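Local coordinates for secreted protein (Kutzneria albida DSM 43870, PDB 5M6Q) that probably transfers the acyl group of protein-bound glutamines to amines, as a secreted microbial transglutaminase, at residues F127-Y132 and Y162-R167. Numbering follows the deposited sequence.
Sequences FSKRFY and YRYRAR. With MES (2-(N-morpholino)-ethanesulfonic acid), chain D.
The hydroxyl of Y162 accepts a hydrogen bond from K129 NZ, 3.1 Å from OH, and donates its own proton to a water. That water also accepts from Y132 N and donates to R165 O, which lies 2.9 Å from the water oxygen, so one solvent molecule ties the first residue after strand 122-131 to the loop. The K129 chain runs anti up to a bend at its last torsion (chi4 59°), which turns NZ to the hydroxyl while CE lies 3.4 Å from Y162 CZ; Y175 OH also bonds the ammonium. F131 CD2 meets Y162 CE1 at 3.6 Å, the ring planes inclined at 73°. Strand 122-131 belongs to the central antiparallel sheet of this microbial transglutaminase fold, and the long connection to strand 174-179 folds back against its C-terminal end. There R167 CB makes a CH-pi contact over the face of the Y132 ring, 3.5 Å from the centroid. A leucine in place of Y132 would remove the ring under R167 CB, and would probably open a gap there and leave the R167 chain less firmly placed. At the ring edge a MES sulfonate, probably from the crystallisation liquor, is gripped by R165: NH1 lies 2.7 Å from O2S, and NH2 reaches O3S almost straight (174°).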
# COMPACT_ATOMS: atom_id res chain seq x y z
N PHE A 127 -0.82 -0.38 2.66
CA PHE A 127 -1.16 0.84 1.98
C PHE A 127 -2.54 0.65 1.41
O PHE A 127 -3.01 -0.47 1.28
CB PHE A 127 -0.13 1.19 0.90
CG PHE A 127 0.01 0.15 -0.16
CD1 PHE A 127 -0.80 0.17 -1.28
CD2 PHE A 127 0.97 -0.85 -0.05
CE1 PHE A 127 -0.67 -0.79 -2.28
CE2 PHE A 127 1.10 -1.82 -1.04
CZ PHE A 127 0.28 -1.78 -2.16
N SER A 128 -3.20 1.75 1.07
CA SER A 128 -4.53 1.71 0.52
C SER A 128 -4.52 2.29 -0.86
O SER A 128 -3.99 3.39 -1.09
CB SER A 128 -5.52 2.48 1.39
OG SER A 128 -6.80 2.41 0.80
N LYS A 129 -5.14 1.58 -1.79
CA LYS A 129 -5.17 2.02 -3.16
C LYS A 129 -6.60 2.30 -3.58
O LYS A 129 -7.51 1.50 -3.35
CB LYS A 129 -4.54 0.96 -4.08
CG LYS A 129 -4.63 1.28 -5.55
CD LYS A 129 -4.27 0.03 -6.38
CE LYS A 129 -4.46 0.25 -7.85
NZ LYS A 129 -3.63 1.40 -8.38
N ARG A 130 -6.79 3.45 -4.21
CA ARG A 130 -8.07 3.82 -4.78
C ARG A 130 -7.94 3.81 -6.29
O ARG A 130 -6.93 4.26 -6.85
CB ARG A 130 -8.51 5.20 -4.28
CG ARG A 130 -8.53 5.34 -2.75
CD ARG A 130 -9.19 6.65 -2.30
NE ARG A 130 -10.57 6.78 -2.79
CZ ARG A 130 -11.35 7.84 -2.57
NH1 ARG A 130 -10.91 8.87 -1.85
NH2 ARG A 130 -12.58 7.87 -3.06
N PHE A 131 -8.95 3.29 -6.96
CA PHE A 131 -8.89 3.11 -8.40
C PHE A 131 -10.28 3.05 -9.02
O PHE A 131 -11.29 3.15 -8.33
CB PHE A 131 -8.07 1.85 -8.74
CG PHE A 131 -8.67 0.57 -8.20
CD1 PHE A 131 -8.50 0.21 -6.86
CD2 PHE A 131 -9.36 -0.30 -9.04
CE1 PHE A 131 -9.02 -0.98 -6.37
CE2 PHE A 131 -9.89 -1.51 -8.55
CZ PHE A 131 -9.72 -1.84 -7.21
N TYR A 132 -10.31 2.91 -10.34
CA TYR A 132 -11.55 2.88 -11.10
C TYR A 132 -11.82 1.44 -11.54
O TYR A 132 -10.92 0.73 -11.98
CB TYR A 132 -11.44 3.82 -12.31
CG TYR A 132 -12.67 3.96 -13.17
CD1 TYR A 132 -13.90 4.27 -12.64
CD2 TYR A 132 -12.58 3.80 -14.55
CE1 TYR A 132 -15.02 4.42 -13.46
CE2 TYR A 132 -13.67 3.95 -15.37
CZ TYR A 132 -14.88 4.26 -14.83
OH TYR A 132 -15.96 4.39 -15.68
N TYR A 162 -6.49 -5.94 -13.05
CA TYR A 162 -6.26 -4.51 -12.96
C TYR A 162 -5.18 -4.03 -13.94
O TYR A 162 -4.11 -4.61 -14.02
CB TYR A 162 -5.89 -4.13 -11.52
CG TYR A 162 -5.70 -2.65 -11.38
CD1 TYR A 162 -6.79 -1.78 -11.44
CD2 TYR A 162 -4.44 -2.11 -11.21
CE1 TYR A 162 -6.62 -0.42 -11.34
CE2 TYR A 162 -4.26 -0.76 -11.09
CZ TYR A 162 -5.36 0.08 -11.15
OH TYR A 162 -5.18 1.43 -11.04
N ARG A 163 -5.48 -2.97 -14.68
CA ARG A 163 -4.59 -2.48 -15.75
C ARG A 163 -4.16 -1.02 -15.60
O ARG A 163 -3.68 -0.42 -16.56
CB ARG A 163 -5.27 -2.62 -17.12
CG ARG A 163 -5.95 -3.94 -17.38
CD ARG A 163 -6.69 -3.92 -18.72
NE ARG A 163 -5.89 -3.31 -19.78
CZ ARG A 163 -6.26 -2.25 -20.50
NH1 ARG A 163 -7.44 -1.68 -20.30
NH2 ARG A 163 -5.44 -1.78 -21.44
N TYR A 164 -4.37 -0.44 -14.42
CA TYR A 164 -4.03 0.97 -14.18
C TYR A 164 -4.76 1.96 -15.10
O TYR A 164 -4.25 3.05 -15.36
CB TYR A 164 -2.53 1.20 -14.29
CG TYR A 164 -1.73 0.40 -13.29
CD1 TYR A 164 -1.45 0.91 -12.02
CD2 TYR A 164 -1.25 -0.86 -13.61
CE1 TYR A 164 -0.73 0.18 -11.11
CE2 TYR A 164 -0.52 -1.59 -12.70
CZ TYR A 164 -0.26 -1.08 -11.46
OH TYR A 164 0.46 -1.84 -10.57
N ARG A 165 -5.94 1.58 -15.58
CA ARG A 165 -6.73 2.46 -16.42
C ARG A 165 -7.50 3.49 -15.60
O ARG A 165 -8.18 3.14 -14.64
CB ARG A 165 -7.74 1.66 -17.25
CG ARG A 165 -8.53 2.55 -18.21
CD ARG A 165 -9.61 1.81 -19.02
NE ARG A 165 -10.31 2.75 -19.89
CZ ARG A 165 -11.61 3.01 -19.83
NH1 ARG A 165 -12.37 2.37 -18.95
NH2 ARG A 165 -12.15 3.90 -20.66
N ALA A 166 -7.41 4.76 -16.00
CA ALA A 166 -8.17 5.84 -15.35
C ALA A 166 -9.59 5.92 -15.87
O ALA A 166 -9.86 5.61 -17.03
CB ALA A 166 -7.48 7.18 -15.56
N ARG A 167 -10.51 6.36 -15.02
CA ARG A 167 -11.75 6.90 -15.52
C ARG A 167 -11.42 8.07 -16.46
O ARG A 167 -10.69 8.98 -16.08
CB ARG A 167 -12.65 7.37 -14.37
CG ARG A 167 -13.97 7.91 -14.87
CD ARG A 167 -14.90 8.31 -13.77
NE ARG A 167 -16.17 8.73 -14.35
CZ ARG A 167 -17.03 9.54 -13.76
NH1 ARG A 167 -16.78 10.04 -12.56
NH2 ARG A 167 -18.16 9.85 -14.39
O1 MES D . -20.24 4.25 -22.41
C2 MES D . -18.92 4.51 -22.89
C3 MES D . -17.98 3.33 -22.63
N4 MES D . -18.15 2.95 -21.23
C5 MES D . -19.49 2.71 -20.69
C6 MES D . -20.30 3.95 -21.01
C7 MES D . -17.02 2.39 -20.52
C8 MES D . -16.98 3.28 -19.29
S MES D . -15.67 4.32 -19.35
O1S MES D . -16.10 5.66 -18.87
O2S MES D . -14.62 3.80 -18.44
O3S MES D . -15.12 4.41 -20.72
O HOH W 1 -7.69 3.00 -11.81